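PDB 5AN3: SGT1 from Saccharomyces cerevisiae, which probably acts as an Hsp90-linked adaptor for Skp1 in kinetochore and SCF ubiquitin-ligase assembly, using a tetratricopeptide-repeat (TPR) domain for protein-protein contacts. Local coordinates for residues Thr9-Leu14 with His25-Ile30; Ile42-Cys47 with Lys68-Lys73; Val90-Phe95 with Asp122-Trp127. All coordinates share one frame; numbering follows the deposited sequence.

Contact 1: residues Thr9-Leu14 with His25-Ile30; sequences TAYKAL and HLYDEI
The phenol oxygen of Tyr27 lies close against the backbone of Tyr11, with OH 3.3 Å from Tyr11 N and 3.4 Å from Tyr11 CA. The angle at the amide is too poor for a hydrogen bond, so the oxygen rests there by packing, near the ring plane of Tyr11 and beside its edge. The two tyrosine side chains run alongside each other and point the same way. Tyr27 gets there because its CG stands anti to its own carbonyl carbon (chi1 -78°), which carries the ring across to the other helix although the side chain does not start out in that direction. The ring then slides under Ala10. The methyl CB of Ala10 sits over one face, 3.6 Å from the centroid and 15° off the normal, in a CH-pi contact displaced toward the hydroxyl end of the ring.

Helices 3-16 and 20-33 form an antiparallel helical hairpin of the kind from which TPR domains are built; the short axes run at 158° and come within 9.4 Å. Ala10 is the small residue at the centre, its CB also meeting Leu26 CB at 3.8 Å and, more loosely, Ile30 CD1. Leu26 flanks the same methyl, away from the tyrosine ring, and sends CD1 along helix 3-16 to Ala13 CB, 3.9 Å away. Leu14 CD2 brushes the Tyr27 ring obliquely and also packs on Cys47, while Phe43 of helix 38-52 touches both tyrosines.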
ATOM      1  N   THR B   9      25.881   8.730  12.186  1.00 71.38           N
ATOM      2  CA  THR B   9      25.062   9.885  11.779  1.00 71.48           C
ATOM      3  C   THR B   9      24.074   9.455  10.684  1.00 75.46           C
ATOM      4  O   THR B   9      22.918   9.872  10.727  1.00 77.75           O
ATOM      5  CB  THR B   9      25.969  11.054  11.318  1.00 73.81           C
ATOM      6  OG1 THR B   9      26.715  11.562  12.419  1.00 80.29           O
ATOM      7  CG2 THR B   9      25.235  12.170  10.638  1.00 67.80           C
ATOM      8  N   ALA B  10      24.520   8.616   9.720  1.00 69.17           N
ATOM      9  CA  ALA B  10      23.708   8.105   8.615  1.00 64.91           C
ATOM     10  C   ALA B  10      22.614   7.160   9.132  1.00 68.07           C
ATOM     11  O   ALA B  10      21.468   7.308   8.724  1.00 66.02           O
ATOM     12  CB  ALA B  10      24.590   7.405   7.604  1.00 63.29           C
ATOM     13  N   TYR B  11      22.955   6.235  10.067  1.00 67.11           N
ATOM     14  CA  TYR B  11      22.012   5.300  10.708  1.00 66.45           C
ATOM     15  C   TYR B  11      20.940   6.073  11.471  1.00 72.51           C
ATOM     16  O   TYR B  11      19.764   5.706  11.396  1.00 71.73           O
ATOM     17  CB  TYR B  11      22.747   4.336  11.654  1.00 69.06           C
ATOM     18  CG  TYR B  11      21.919   3.146  12.094  1.00 71.85           C
ATOM     19  CD1 TYR B  11      21.888   1.970  11.339  1.00 71.30           C
ATOM     20  CD2 TYR B  11      21.165   3.191  13.262  1.00 76.53           C
ATOM     21  CE1 TYR B  11      21.139   0.864  11.749  1.00 72.96           C
ATOM     22  CE2 TYR B  11      20.398   2.098  13.672  1.00 78.39           C
ATOM     23  CZ  TYR B  11      20.388   0.937  12.912  1.00 84.14           C
ATOM     24  OH  TYR B  11      19.628  -0.145  13.309  1.00 85.58           O
ATOM     25  N   LYS B  12      21.344   7.149  12.182  1.00 71.66           N
ATOM     26  CA  LYS B  12      20.442   8.017  12.943  1.00 74.37           C
ATOM     27  C   LYS B  12      19.489   8.764  11.998  1.00 78.81           C
ATOM     28  O   LYS B  12      18.333   8.963  12.347  1.00 80.29           O
ATOM     29  CB  LYS B  12      21.219   9.008  13.824  1.00 80.97           C
ATOM     30  N   ALA B  13      19.950   9.138  10.793  1.00 74.22           N
ATOM     31  CA  ALA B  13      19.125   9.827   9.795  1.00 72.71           C
ATOM     32  C   ALA B  13      18.033   8.900   9.245  1.00 73.53           C
ATOM     33  O   ALA B  13      16.901   9.342   9.089  1.00 74.69           O
ATOM     34  CB  ALA B  13      19.990  10.348   8.658  1.00 72.87           C
ATOM     35  N   LEU B  14      18.358   7.613   9.008  1.00 66.44           N
ATOM     36  CA  LEU B  14      17.441   6.604   8.486  1.00 63.22           C
ATOM     37  C   LEU B  14      16.446   6.067   9.523  1.00 70.23           C
ATOM     38  O   LEU B  14      15.244   6.026   9.243  1.00 68.28           O
ATOM     39  CB  LEU B  14      18.255   5.425   7.922  1.00 60.42           C
ATOM     40  CG  LEU B  14      17.496   4.280   7.212  1.00 61.62           C
ATOM     41  CD1 LEU B  14      16.567   4.799   6.110  1.00 59.92           C
ATOM     42  CD2 LEU B  14      18.465   3.266   6.647  1.00 62.19           C
ATOM     43  N   HIS B  25      22.116   9.882   0.967  1.00 61.33           N
ATOM     44  CA  HIS B  25      23.245  10.659   0.459  1.00 64.36           C
ATOM     45  C   HIS B  25      24.411  10.672   1.446  1.00 63.25           C
ATOM     46  O   HIS B  25      25.563  10.761   1.010  1.00 62.40           O
ATOM     47  CB  HIS B  25      22.800  12.054   0.028  1.00 70.45           C
ATOM     48  CG  HIS B  25      21.776  11.973  -1.076  1.00 75.56           C
ATOM     49  ND1 HIS B  25      20.431  12.278  -0.848  1.00 78.13           N
ATOM     50  CD2 HIS B  25      21.909  11.516  -2.351  1.00 78.14           C
ATOM     51  CE1 HIS B  25      19.809  12.043  -1.994  1.00 77.76           C
ATOM     52  NE2 HIS B  25      20.654  11.584  -2.930  1.00 78.12           N
ATOM     53  N   LEU B  26      24.132  10.483   2.756  1.00 56.30           N
ATOM     54  CA  LEU B  26      25.173  10.303   3.765  1.00 55.17           C
ATOM     55  C   LEU B  26      25.900   8.993   3.502  1.00 57.75           C
ATOM     56  O   LEU B  26      27.134   8.952   3.609  1.00 58.53           O
ATOM     57  CB  LEU B  26      24.596  10.330   5.185  1.00 54.95           C
ATOM     58  CG  LEU B  26      24.128  11.706   5.667  1.00 61.64           C
ATOM     59  CD1 LEU B  26      23.259  11.579   6.878  1.00 62.47           C
ATOM     60  CD2 LEU B  26      25.283  12.647   5.914  1.00 63.78           C
ATOM     61  N   TYR B  27      25.148   7.940   3.084  1.00 51.74           N
ATOM     62  CA  TYR B  27      25.729   6.635   2.755  1.00 49.44           C
ATOM     63  C   TYR B  27      26.513   6.694   1.438  1.00 54.74           C
ATOM     64  O   TYR B  27      27.588   6.095   1.364  1.00 53.58           O
ATOM     65  CB  TYR B  27      24.664   5.531   2.734  1.00 47.34           C
ATOM     66  CG  TYR B  27      24.278   5.061   4.124  1.00 46.85           C
ATOM     67  CD1 TYR B  27      25.216   4.489   4.970  1.00 48.21           C
ATOM     68  CD2 TYR B  27      22.973   5.192   4.591  1.00 46.94           C
ATOM     69  CE1 TYR B  27      24.867   4.036   6.237  1.00 48.14           C
ATOM     70  CE2 TYR B  27      22.616   4.755   5.868  1.00 47.95           C
ATOM     71  CZ  TYR B  27      23.566   4.172   6.683  1.00 57.37           C
ATOM     72  OH  TYR B  27      23.234   3.726   7.934  1.00 66.75           O
ATOM     73  N   ASP B  28      26.018   7.458   0.430  1.00 53.59           N
ATOM     74  CA  ASP B  28      26.720   7.680  -0.844  1.00 55.26           C
ATOM     75  C   ASP B  28      28.099   8.292  -0.589  1.00 61.58           C
ATOM     76  O   ASP B  28      29.084   7.849  -1.185  1.00 62.35           O
ATOM     77  CB  ASP B  28      25.917   8.614  -1.764  1.00 59.66           C
ATOM     78  CG  ASP B  28      24.700   8.000  -2.416  1.00 71.16           C
ATOM     79  N   GLU B  29      28.162   9.295   0.326  1.00 59.62           N
ATOM     80  CA  GLU B  29      29.388  10.005   0.724  1.00 62.47           C
ATOM     81  C   GLU B  29      30.389   9.024   1.353  1.00 65.52           C
ATOM     82  O   GLU B  29      31.568   9.075   1.007  1.00 68.91           O
ATOM     83  CB  GLU B  29      29.076  11.184   1.679  1.00 66.23           C
ATOM     84  N   ILE B  30      29.914   8.109   2.233  1.00 57.19           N
ATOM     85  CA  ILE B  30      30.741   7.075   2.865  1.00 54.46           C
ATOM     86  C   ILE B  30      31.225   6.120   1.788  1.00 54.75           C
ATOM     87  O   ILE B  30      32.404   5.783   1.775  1.00 56.06           O
ATOM     88  CB  ILE B  30      29.992   6.329   4.001  1.00 55.72           C
ATOM     89  CG1 ILE B  30      29.658   7.281   5.164  1.00 58.05           C
ATOM     90  CG2 ILE B  30      30.792   5.131   4.500  1.00 55.67           C
ATOM     91  CD1 ILE B  30      28.387   6.969   5.882  1.00 61.29           C
TER

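Contact 2: residues Ile42-Cys47 with Lys68-Lys73; sequences IFKAAC and KELLDK
Leu70 and Lys44 cross at about a right angle, the leucine pushing one methyl against the flank of a stretched lysine. Lys44 has CG anti to its backbone N (chi1 -168°) and stays extended beyond it, so its aliphatic chain forms a straight rail. Leu70 CD1 lies against that rail, 3.7 Å from Lys44 CD and in touch with CB, CG and CE as well; the same methyl approaches Ala45 N. The lysine therefore contributes hydrocarbon to this contact.

Ala45 points at the facing helix and fits between two consecutive leucines, its CB 4.0 Å from Leu70 CB and 4.1 Å from Leu71 CG. Leu71 bends its tip inward, and CD2 reaches Ile42 CA at 4.3 Å. No hydrogen bond crosses the interface. With a residue as small as alanine at the meeting point, the short axes approach to 8.3 Å and run nearly antiparallel, at 170°.

Helix 38-52 lies between helices 3-16 and 20-33 on one hand and helix 61-81 on the other; helix 84-100 comes next, with Arg93 packing on both Ile42 and Leu71 and Tyr94 on Leu71.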
ATOM      1  N   ILE B  42      24.855  -2.104   2.771  1.00 45.96           N
ATOM      2  CA  ILE B  42      23.682  -2.750   3.343  1.00 46.35           C
ATOM      3  C   ILE B  42      22.609  -1.728   3.665  1.00 49.93           C
ATOM      4  O   ILE B  42      21.455  -1.969   3.326  1.00 51.79           O
ATOM      5  CB  ILE B  42      24.162  -3.551   4.593  1.00 52.11           C
ATOM      6  CG1 ILE B  42      24.679  -4.924   4.156  1.00 54.89           C
ATOM      7  CG2 ILE B  42      23.162  -3.642   5.748  1.00 53.07           C
ATOM      8  CD1 ILE B  42      25.588  -5.631   5.176  1.00 75.10           C
ATOM      9  N   PHE B  43      22.971  -0.600   4.319  1.00 45.34           N
ATOM     10  CA  PHE B  43      22.000   0.411   4.705  1.00 44.24           C
ATOM     11  C   PHE B  43      21.699   1.388   3.601  1.00 46.56           C
ATOM     12  O   PHE B  43      20.623   1.981   3.651  1.00 46.72           O
ATOM     13  CB  PHE B  43      22.378   1.099   5.993  1.00 48.21           C
ATOM     14  CG  PHE B  43      22.173   0.131   7.133  1.00 52.38           C
ATOM     15  CD1 PHE B  43      20.930  -0.481   7.345  1.00 56.69           C
ATOM     16  CD2 PHE B  43      23.225  -0.221   7.960  1.00 55.86           C
ATOM     17  CE1 PHE B  43      20.751  -1.419   8.367  1.00 58.52           C
ATOM     18  CE2 PHE B  43      23.040  -1.143   8.991  1.00 60.00           C
ATOM     19  CZ  PHE B  43      21.808  -1.743   9.178  1.00 58.66           C
ATOM     20  N   LYS B  44      22.552   1.503   2.550  1.00 43.17           N
ATOM     21  CA  LYS B  44      22.149   2.312   1.389  1.00 43.50           C
ATOM     22  C   LYS B  44      20.984   1.594   0.709  1.00 47.76           C
ATOM     23  O   LYS B  44      20.016   2.240   0.321  1.00 49.30           O
ATOM     24  CB  LYS B  44      23.275   2.575   0.391  1.00 46.25           C
ATOM     25  CG  LYS B  44      22.890   3.650  -0.617  1.00 44.31           C
ATOM     26  CD  LYS B  44      23.900   3.823  -1.721  1.00 43.91           C
ATOM     27  CE  LYS B  44      23.214   4.384  -2.945  1.00 47.21           C
ATOM     28  NZ  LYS B  44      24.173   4.669  -4.038  1.00 49.34           N
ATOM     29  N   ALA B  45      21.046   0.251   0.637  1.00 42.68           N
ATOM     30  CA  ALA B  45      20.001  -0.579   0.058  1.00 41.96           C
ATOM     31  C   ALA B  45      18.701  -0.418   0.865  1.00 47.09           C
ATOM     32  O   ALA B  45      17.642  -0.303   0.248  1.00 48.53           O
ATOM     33  CB  ALA B  45      20.445  -2.041  -0.003  1.00 42.31           C
ATOM     34  N   ALA B  46      18.794  -0.325   2.237  1.00 42.66           N
ATOM     35  CA  ALA B  46      17.662  -0.087   3.161  1.00 41.81           C
ATOM     36  C   ALA B  46      17.003   1.265   2.854  1.00 48.16           C
ATOM     37  O   ALA B  46      15.773   1.330   2.769  1.00 49.26           O
ATOM     38  CB  ALA B  46      18.116  -0.137   4.618  1.00 42.55           C
ATOM     39  N   CYS B  47      17.816   2.326   2.620  1.00 45.49           N
ATOM     40  CA  CYS B  47      17.325   3.654   2.228  1.00 46.04           C
ATOM     41  C   CYS B  47      16.491   3.545   0.981  1.00 47.75           C
ATOM     42  O   CYS B  47      15.367   4.044   0.961  1.00 48.91           O
ATOM     43  CB  CYS B  47      18.476   4.629   2.010  1.00 47.31           C
ATOM     44  SG  CYS B  47      19.347   5.086   3.517  1.00 52.98           S
ATOM     45  N   LYS B  68      19.192  -4.274  -4.681  1.00 49.68           N
ATOM     46  CA  LYS B  68      19.671  -5.655  -4.875  1.00 50.34           C
ATOM     47  C   LYS B  68      21.162  -5.672  -5.254  1.00 56.20           C
ATOM     48  O   LYS B  68      21.923  -6.462  -4.689  1.00 56.63           O
ATOM     49  CB  LYS B  68      18.830  -6.386  -5.934  1.00 54.47           C
ATOM     50  CG  LYS B  68      19.312  -7.800  -6.278  1.00 65.71           C
ATOM     51  N   GLU B  69      21.581  -4.766  -6.172  1.00 52.77           N
ATOM     52  CA  GLU B  69      22.967  -4.635  -6.644  1.00 51.67           C
ATOM     53  C   GLU B  69      23.903  -4.219  -5.499  1.00 54.54           C
ATOM     54  O   GLU B  69      25.033  -4.691  -5.447  1.00 54.60           O
ATOM     55  CB  GLU B  69      23.057  -3.653  -7.817  1.00 53.74           C
ATOM     56  N   LEU B  70      23.419  -3.388  -4.558  1.00 50.45           N
ATOM     57  CA  LEU B  70      24.193  -2.997  -3.372  1.00 48.54           C
ATOM     58  C   LEU B  70      24.374  -4.201  -2.429  1.00 50.05           C
ATOM     59  O   LEU B  70      25.434  -4.349  -1.817  1.00 49.02           O
ATOM     60  CB  LEU B  70      23.514  -1.840  -2.622  1.00 47.67           C
ATOM     61  CG  LEU B  70      23.735  -0.445  -3.185  1.00 51.22           C
ATOM     62  CD1 LEU B  70      22.684   0.490  -2.668  1.00 51.03           C
ATOM     63  CD2 LEU B  70      25.100   0.079  -2.821  1.00 50.90           C
ATOM     64  N   LEU B  71      23.349  -5.077  -2.347  1.00 44.69           N
ATOM     65  CA  LEU B  71      23.427  -6.298  -1.546  1.00 43.74           C
ATOM     66  C   LEU B  71      24.327  -7.302  -2.243  1.00 48.75           C
ATOM     67  O   LEU B  71      25.049  -8.024  -1.578  1.00 50.32           O
ATOM     68  CB  LEU B  71      22.040  -6.890  -1.274  1.00 43.82           C
ATOM     69  CG  LEU B  71      21.136  -6.035  -0.356  1.00 47.00           C
ATOM     70  CD1 LEU B  71      19.737  -6.556  -0.339  1.00 47.71           C
ATOM     71  CD2 LEU B  71      21.721  -5.875   1.054  1.00 46.08           C
ATOM     72  N   ASP B  72      24.345  -7.298  -3.577  1.00 45.75           N
ATOM     73  CA  ASP B  72      25.228  -8.157  -4.371  1.00 46.74           C
ATOM     74  C   ASP B  72      26.678  -7.799  -4.097  1.00 49.83           C
ATOM     75  O   ASP B  72      27.496  -8.700  -3.877  1.00 52.61           O
ATOM     76  CB  ASP B  72      24.919  -8.056  -5.890  1.00 49.89           C
ATOM     77  CG  ASP B  72      23.617  -8.697  -6.380  1.00 58.25           C
ATOM     78  OD1 ASP B  72      22.980  -9.451  -5.593  1.00 54.73           O
ATOM     79  OD2 ASP B  72      23.243  -8.460  -7.561  1.00 67.82           O
ATOM     80  N   LYS B  73      26.984  -6.488  -4.063  1.00 43.19           N
ATOM     81  CA  LYS B  73      28.318  -5.950  -3.832  1.00 42.11           C
ATOM     82  C   LYS B  73      28.779  -6.299  -2.418  1.00 50.12           C
ATOM     83  O   LYS B  73      29.956  -6.604  -2.217  1.00 51.41           O
ATOM     84  CB  LYS B  73      28.342  -4.435  -4.067  1.00 42.29           C
ATOM     85  CG  LYS B  73      29.695  -3.948  -4.545  1.00 61.29           C
TER

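Contact 3: residues Val90-Phe95 with Asp122-Trp127; sequences VNFRYF and DTLPLW
An aromatic cluster of Phe92, Phe95 and Trp127 fastens helix 124-135, the last modelled helix of this TPR domain, to helix 84-100. The position of that helix at the end of the array is consistent with the terminal capping helix found in many TPR domains. The backbones stay well apart, with the CA atoms of Phe92 and Leu124 9.6 Å from each other, so large rings bridge the distance and no hydrogen bond joins the segments.

Both phenylalanines, one helical turn apart, present ring edges to the same face of the Trp127 indole. Phe95 makes the edge-to-face pair with the six-membered ring: the planes stand at 82° and the centroids are 5.0 Å apart. Its rim atoms CE2 and CZ press down on the fused part of the indole, with CE2 3.5 Å from Trp127 CD2. Phe92 takes the five-membered ring in an offset edge-to-face arrangement, planes at 78°, and brings CZ to 3.6 Å from Trp127 NE1. The indole is thus met at two places along its length. Trp127 CG lies anti to its carbonyl carbon, which swings the indole toward helix 84-100, and chi2 (122°) turns its face to the phenylalanine edges.

Around the cluster, Phe99 adds a further edge-to-face partner for Trp127, Tyr119 stacks on Phe92, and Ala107 and Ala114 of helix 104-116 back Phe95 and Phe92 respectively. On the backbone, Trp127 N hydrogen-bonds to Thr123 O. Leu124 crosses the Phe92 side chain at a slant, its methyl CD2 coming 3.7 Å from Phe92 CE1.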
ATOM      1  N   VAL B  90      24.605 -10.368   5.334  1.00 49.28           N
ATOM      2  CA  VAL B  90      24.238 -10.045   3.943  1.00 47.78           C
ATOM      3  C   VAL B  90      23.068 -10.925   3.503  1.00 55.41           C
ATOM      4  O   VAL B  90      22.125 -10.435   2.868  1.00 55.06           O
ATOM      5  CB  VAL B  90      25.404 -10.106   2.916  1.00 50.37           C
ATOM      6  CG1 VAL B  90      24.918  -9.699   1.526  1.00 48.54           C
ATOM      7  CG2 VAL B  90      26.563  -9.205   3.332  1.00 49.56           C
ATOM      8  N   ASN B  91      23.122 -12.217   3.867  1.00 54.36           N
ATOM      9  CA  ASN B  91      22.076 -13.166   3.555  1.00 55.30           C
ATOM     10  C   ASN B  91      20.793 -12.790   4.284  1.00 60.00           C
ATOM     11  O   ASN B  91      19.720 -12.945   3.704  1.00 60.71           O
ATOM     12  CB  ASN B  91      22.513 -14.571   3.893  1.00 58.91           C
ATOM     13  CG  ASN B  91      23.281 -15.234   2.785  1.00 69.36           C
ATOM     14  OD1 ASN B  91      22.718 -15.716   1.804  1.00 54.46           O
ATOM     15  ND2 ASN B  91      24.585 -15.306   2.936  1.00 62.52           N
ATOM     16  N   PHE B  92      20.885 -12.252   5.520  1.00 56.73           N
ATOM     17  CA  PHE B  92      19.676 -11.836   6.246  1.00 57.21           C
ATOM     18  C   PHE B  92      19.063 -10.611   5.571  1.00 57.42           C
ATOM     19  O   PHE B  92      17.851 -10.566   5.462  1.00 58.72           O
ATOM     20  CB  PHE B  92      19.934 -11.575   7.739  1.00 60.48           C
ATOM     21  CG  PHE B  92      18.824 -10.817   8.435  1.00 62.38           C
ATOM     22  CD1 PHE B  92      17.679 -11.473   8.873  1.00 68.09           C
ATOM     23  CD2 PHE B  92      18.937  -9.450   8.675  1.00 62.92           C
ATOM     24  CE1 PHE B  92      16.666 -10.774   9.542  1.00 69.48           C
ATOM     25  CE2 PHE B  92      17.909  -8.746   9.311  1.00 65.93           C
ATOM     26  CZ  PHE B  92      16.786  -9.414   9.748  1.00 66.43           C
ATOM     27  N   ARG B  93      19.887  -9.637   5.130  1.00 50.56           N
ATOM     28  CA  ARG B  93      19.473  -8.419   4.422  1.00 48.40           C
ATOM     29  C   ARG B  93      18.823  -8.776   3.080  1.00 53.07           C
ATOM     30  O   ARG B  93      17.880  -8.097   2.666  1.00 53.02           O
ATOM     31  CB  ARG B  93      20.668  -7.461   4.209  1.00 46.97           C
ATOM     32  CG  ARG B  93      21.318  -6.904   5.484  1.00 49.77           C
ATOM     33  CD  ARG B  93      20.341  -6.462   6.555  1.00 47.48           C
ATOM     34  NE  ARG B  93      19.329  -5.550   6.029  1.00 50.69           N
ATOM     35  CZ  ARG B  93      18.297  -5.110   6.734  1.00 68.89           C
ATOM     36  NH1 ARG B  93      18.146  -5.479   8.001  1.00 61.85           N
ATOM     37  NH2 ARG B  93      17.405  -4.296   6.182  1.00 53.88           N
ATOM     38  N   TYR B  94      19.306  -9.855   2.425  1.00 50.98           N
ATOM     39  CA  TYR B  94      18.696 -10.403   1.222  1.00 52.62           C
ATOM     40  C   TYR B  94      17.298 -10.937   1.536  1.00 60.59           C
ATOM     41  O   TYR B  94      16.355 -10.674   0.783  1.00 62.12           O
ATOM     42  CB  TYR B  94      19.526 -11.540   0.666  1.00 55.63           C
ATOM     43  CG  TYR B  94      20.551 -11.168  -0.370  1.00 58.05           C
ATOM     44  CD1 TYR B  94      20.167 -10.655  -1.608  1.00 59.05           C
ATOM     45  CD2 TYR B  94      21.896 -11.472  -0.181  1.00 59.94           C
ATOM     46  CE1 TYR B  94      21.110 -10.356  -2.590  1.00 59.20           C
ATOM     47  CE2 TYR B  94      22.848 -11.191  -1.159  1.00 60.80           C
ATOM     48  CZ  TYR B  94      22.452 -10.628  -2.361  1.00 69.11           C
ATOM     49  OH  TYR B  94      23.411 -10.372  -3.312  1.00 69.42           O
ATOM     50  N   PHE B  95      17.155 -11.694   2.655  1.00 57.35           N
ATOM     51  CA  PHE B  95      15.854 -12.211   3.061  1.00 58.63           C
ATOM     52  C   PHE B  95      14.883 -11.054   3.187  1.00 61.35           C
ATOM     53  O   PHE B  95      13.809 -11.121   2.591  1.00 63.62           O
ATOM     54  CB  PHE B  95      15.931 -13.024   4.372  1.00 62.41           C
ATOM     55  CG  PHE B  95      14.737 -12.891   5.297  1.00 65.02           C
ATOM     56  CD1 PHE B  95      13.562 -13.592   5.050  1.00 70.41           C
ATOM     57  CD2 PHE B  95      14.792 -12.073   6.421  1.00 65.83           C
ATOM     58  CE1 PHE B  95      12.455 -13.452   5.894  1.00 72.95           C
ATOM     59  CE2 PHE B  95      13.688 -11.944   7.267  1.00 70.13           C
ATOM     60  CZ  PHE B  95      12.527 -12.636   6.999  1.00 70.59           C
ATOM     61  N   ASP B 122      17.735 -10.252  17.630  1.00 94.65           N
ATOM     62  CA  ASP B 122      16.611 -10.362  18.577  1.00 98.69           C
ATOM     63  C   ASP B 122      15.224 -10.314  17.867  1.00101.11           C
ATOM     64  O   ASP B 122      14.213 -10.689  18.472  1.00104.49           O
ATOM     65  CB  ASP B 122      16.697  -9.259  19.641  1.00102.69           C
ATOM     66  N   THR B 123      15.191  -9.873  16.591  1.00 91.73           N
ATOM     67  CA  THR B 123      13.973  -9.787  15.781  1.00 89.11           C
ATOM     68  C   THR B 123      13.718 -11.085  14.999  1.00 93.16           C
ATOM     69  O   THR B 123      12.664 -11.207  14.374  1.00 92.45           O
ATOM     70  CB  THR B 123      14.042  -8.600  14.789  1.00 86.57           C
ATOM     71  OG1 THR B 123      14.943  -8.914  13.730  1.00 79.39           O
ATOM     72  CG2 THR B 123      14.411  -7.283  15.456  1.00 82.94           C
ATOM     73  N   LEU B 124      14.686 -12.033  14.999  1.00 90.46           N
ATOM     74  CA  LEU B 124      14.569 -13.290  14.251  1.00 90.37           C
ATOM     75  C   LEU B 124      13.292 -14.068  14.609  1.00 97.67           C
ATOM     76  O   LEU B 124      12.607 -14.452  13.661  1.00 95.22           O
ATOM     77  CB  LEU B 124      15.809 -14.184  14.359  1.00 91.46           C
ATOM     78  CG  LEU B 124      17.045 -13.664  13.627  1.00 91.29           C
ATOM     79  CD1 LEU B 124      18.221 -14.551  13.858  1.00 93.03           C
ATOM     80  CD2 LEU B 124      16.782 -13.416  12.140  1.00 89.28           C
ATOM     81  N   PRO B 125      12.861 -14.223  15.894  1.00 99.95           N
ATOM     82  CA  PRO B 125      11.586 -14.923  16.143  1.00103.50           C
ATOM     83  C   PRO B 125      10.362 -14.188  15.561  1.00103.17           C
ATOM     84  O   PRO B 125       9.424 -14.858  15.132  1.00104.87           O
ATOM     85  CB  PRO B 125      11.520 -15.021  17.671  1.00110.84           C
ATOM     86  CG  PRO B 125      12.433 -13.975  18.178  1.00113.32           C
ATOM     87  CD  PRO B 125      13.522 -13.858  17.169  1.00104.24           C
ATOM     88  N   LEU B 126      10.379 -12.834  15.506  1.00 94.53           N
ATOM     89  CA  LEU B 126       9.281 -12.040  14.927  1.00 92.04           C
ATOM     90  C   LEU B 126       9.210 -12.249  13.400  1.00 92.38           C
ATOM     91  O   LEU B 126       8.119 -12.399  12.844  1.00 93.30           O
ATOM     92  CB  LEU B 126       9.440 -10.549  15.259  1.00 89.70           C
ATOM     93  N   TRP B 127      10.381 -12.282  12.737  1.00 84.64           N
ATOM     94  CA  TRP B 127      10.530 -12.532  11.306  1.00 80.19           C
ATOM     95  C   TRP B 127      10.145 -13.959  10.956  1.00 86.72           C
ATOM     96  O   TRP B 127       9.496 -14.172   9.936  1.00 85.05           O
ATOM     97  CB  TRP B 127      11.969 -12.285  10.875  1.00 75.28           C
ATOM     98  CG  TRP B 127      12.299 -10.864  10.558  1.00 72.28           C
ATOM     99  CD1 TRP B 127      13.259 -10.095  11.149  1.00 74.07           C
ATOM    100  CD2 TRP B 127      11.733 -10.069   9.513  1.00 69.34           C
ATOM    101  NE1 TRP B 127      13.343  -8.877  10.520  1.00 70.12           N
ATOM    102  CE2 TRP B 127      12.399  -8.824   9.526  1.00 70.59           C
ATOM    103  CE3 TRP B 127      10.690 -10.267   8.594  1.00 70.72           C
ATOM    104  CZ2 TRP B 127      12.077  -7.793   8.628  1.00 67.25           C
ATOM    105  CZ3 TRP B 127      10.363  -9.243   7.720  1.00 69.28           C
ATOM    106  CH2 TRP B 127      11.064  -8.030   7.729  1.00 67.07           C
TER

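Overall arrangement
The three contacts follow one another along the chain and through the helical array. Contact 2 lies deepest, about 5 Å from the chain's centre, while contacts 1 and 3 lie on opposite sides of it with centres about 22 Å apart. Contacts 1 and 2 each join antiparallel helices closely around an alanine, but contact 1 adds a tyrosine ring where contact 2 is aliphatic. Contact 3, only partly buried, spans a wider gap with aromatic rings. Neighbours are linked directly: Phe43 and Cys47 of contact 2 pack on residues of contact 1, and between contacts 2 and 3 a probable hydrogen bond pairs Asp72 OD1 with Tyr94 OH.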